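FrnE protein (Deinococcus radiodurans, PDB 5CNW) is a DsbA-like protein of the thioredoxin superfamily that probably acts as a thiol-disulfide oxidoreductase. Local coordinates at residues K11-I16 / Q44-W49. Numbering follows the deposited sequence.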
loop_
_atom_site.group_PDB
_atom_site.type_symbol
_atom_site.label_atom_id
_atom_site.label_comp_id
_atom_site.label_asym_id
_atom_site.label_seq_id
_atom_site.Cartn_x
_atom_site.Cartn_y
_atom_site.Cartn_z
ATOM N N LYS A 11 15.892 13.562 4.255
ATOM C CA LYS A 11 14.966 12.449 4.053
ATOM C C LYS A 11 13.887 12.758 3.023
ATOM O O LYS A 11 13.490 13.905 2.844
ATOM C CB LYS A 11 14.297 12.055 5.373
ATOM C CG LYS A 11 15.263 11.549 6.427
ATOM C CD LYS A 11 15.856 10.196 6.053
ATOM C CE LYS A 11 14.948 9.047 6.472
ATOM N NZ LYS A 11 15.715 7.774 6.628
ATOM N N ILE A 12 13.432 11.712 2.344
ATOM C CA ILE A 12 12.253 11.780 1.497
ATOM C C ILE A 12 11.180 10.858 2.039
ATOM O O ILE A 12 11.385 9.653 2.156
ATOM C CB ILE A 12 12.536 11.359 0.047
ATOM C CG1 ILE A 12 13.583 12.258 -0.601
ATOM C CG2 ILE A 12 11.251 11.396 -0.780
ATOM C CD1 ILE A 12 13.795 11.924 -2.062
ATOM N N ARG A 13 10.025 11.415 2.356
ATOM C CA ARG A 13 8.919 10.590 2.811
ATOM C C ARG A 13 8.028 10.190 1.644
ATOM O O ARG A 13 7.638 11.022 0.823
ATOM C CB ARG A 13 8.108 11.334 3.869
ATOM C CG ARG A 13 6.917 10.572 4.398
ATOM C CD ARG A 13 5.974 11.543 5.067
ATOM N NE ARG A 13 4.852 10.864 5.696
ATOM C CZ ARG A 13 4.903 10.327 6.909
ATOM N NH1 ARG A 13 6.028 10.393 7.610
ATOM N NH2 ARG A 13 3.835 9.726 7.418
ATOM N N VAL A 14 7.722 8.905 1.563
ATOM C CA VAL A 14 6.762 8.411 0.589
ATOM C C VAL A 14 5.591 7.797 1.319
ATOM O O VAL A 14 5.728 6.755 1.958
ATOM C CB VAL A 14 7.378 7.377 -0.358
ATOM C CG1 VAL A 14 6.320 6.866 -1.338
ATOM C CG2 VAL A 14 8.562 7.992 -1.102
ATOM N N ASP A 15 4.447 8.464 1.230
ATOM C CA ASP A 15 3.191 7.954 1.765
ATOM C C ASP A 15 2.420 7.221 0.689
ATOM O O ASP A 15 2.124 7.794 -0.366
ATOM C CB ASP A 15 2.353 9.104 2.316
ATOM C CG ASP A 15 3.018 9.786 3.477
ATOM O OD1 ASP A 15 3.074 9.168 4.562
ATOM O OD2 ASP A 15 3.492 10.932 3.308
ATOM N N ILE A 16 2.103 5.951 0.932
ATOM C CA ILE A 16 1.400 5.167 -0.065
ATOM C C ILE A 16 0.056 4.710 0.487
ATOM O O ILE A 16 -0.000 4.024 1.511
ATOM C CB ILE A 16 2.210 3.936 -0.508
ATOM C CG1 ILE A 16 3.637 4.345 -0.902
ATOM C CG2 ILE A 16 1.526 3.229 -1.672
ATOM C CD1 ILE A 16 4.527 3.132 -1.151
ATOM N N GLN A 44 17.729 7.064 2.198
ATOM C CA GLN A 44 17.173 8.305 2.733
ATOM C C GLN A 44 15.661 8.367 2.554
ATOM O O GLN A 44 15.034 9.383 2.859
ATOM C CB GLN A 44 17.818 9.518 2.061
ATOM C CG GLN A 44 19.334 9.542 2.143
ATOM C CD GLN A 44 19.823 9.392 3.561
ATOM O OE1 GLN A 44 20.666 8.546 3.850
ATOM N NE2 GLN A 44 19.292 10.214 4.462
ATOM N N VAL A 45 15.079 7.284 2.054
ATOM C CA VAL A 45 13.646 7.259 1.798
ATOM C C VAL A 45 12.912 6.563 2.927
ATOM O O VAL A 45 13.291 5.475 3.345
ATOM C CB VAL A 45 13.310 6.559 0.462
ATOM C CG1 VAL A 45 11.802 6.499 0.261
ATOM C CG2 VAL A 45 13.974 7.286 -0.711
ATOM N N GLU A 46 11.869 7.221 3.421
ATOM C CA GLU A 46 10.991 6.667 4.441
ATOM C C GLU A 46 9.630 6.333 3.833
ATOM O O GLU A 46 8.918 7.223 3.371
ATOM C CB GLU A 46 10.844 7.667 5.595
ATOM C CG GLU A 46 9.827 7.286 6.657
ATOM C CD GLU A 46 9.553 8.424 7.627
ATOM O OE1 GLU A 46 9.977 9.567 7.347
ATOM O OE2 GLU A 46 8.912 8.174 8.668
ATOM N N VAL A 47 9.274 5.051 3.835
ATOM C CA VAL A 47 8.013 4.595 3.265
ATOM C C VAL A 47 7.001 4.348 4.369
ATOM O O VAL A 47 7.280 3.621 5.325
ATOM C CB VAL A 47 8.205 3.307 2.436
ATOM C CG1 VAL A 47 6.885 2.843 1.843
ATOM C CG2 VAL A 47 9.252 3.539 1.332
ATOM N N VAL A 48 5.829 4.965 4.244
ATOM C CA VAL A 48 4.755 4.796 5.214
ATOM C C VAL A 48 3.493 4.344 4.499
ATOM O O VAL A 48 2.997 5.039 3.611
ATOM C CB VAL A 48 4.465 6.096 5.986
ATOM C CG1 VAL A 48 3.295 5.896 6.952
ATOM C CG2 VAL A 48 5.700 6.551 6.746
ATOM N N TRP A 49 2.987 3.169 4.869
ATOM C CA TRP A 49 1.753 2.664 4.285
ATOM C C TRP A 49 0.524 3.279 4.970
ATOM O O TRP A 49 0.509 3.491 6.184
ATOM C CB TRP A 49 1.719 1.121 4.357
ATOM C CG TRP A 49 2.745 0.524 3.448
ATOM C CD1 TRP A 49 4.020 0.163 3.772
ATOM C CD2 TRP A 49 2.601 0.285 2.038
ATOM N NE1 TRP A 49 4.673 -0.311 2.649
ATOM C CE2 TRP A 49 3.823 -0.243 1.576
ATOM C CE3 TRP A 49 1.544 0.446 1.132
ATOM C CZ2 TRP A 49 4.027 -0.598 0.234
ATOM C CZ3 TRP A 49 1.740 0.088 -0.188
ATOM C CH2 TRP A 49 2.974 -0.425 -0.629
#
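Strands 12-18 and 45-51 are the two parallel strands of a beta-alpha-beta unit, joined through helix 23-38. Here I12 pairs with V45, and so on to I16 with W49. Five backbone hydrogen bonds join segments 11-16 and 44-49, beginning with I12 N to Q44 O at 2.9 Å. The shortest is V14 N to E46 O, 2.7 Å and nearly straight (176°).

R13, D15, E46 and V48 share one face. With CG anti to the backbone N (chi1 179°) and its chain extended to NE, R13 carries its guanidinium along the strand to V48 and D15. V48 CG2 lies over a face of the guanidinium, 3.7 Å from R13 NH2. R13 NE lies 2.7 Å from both D15 OD1 and D15 OD2, in two weak, bent hydrogen bonds of a salt bridge. E46 OE2 makes a long salt bridge to R13 NH1, 3.8 Å. D15 OD1 is also hydrogen-bonded to H50 NE2.

The other face is apolar. V14 CG2 touches V45 CG1, and V14 and V47 both rest on F32 of helix 23-38. I16 lies alongside W49: its CD1 sits over the six-membered ring in a CH-pi contact, and I16 CG2 is 3.5 Å from W49 CZ3. W49 NE1 donates a hydrogen bond to D126 OD2. An alanine in place of W49 would probably leave I16 CD1 without its CH-pi partner and D126 OD2 without this donor.

The W49 side chain lies near, without touching, the C22-C25 disulfide, a thioredoxin-type CxxC at the start of helix 23-38. This parallel pairing is typical of the thioredoxin fold.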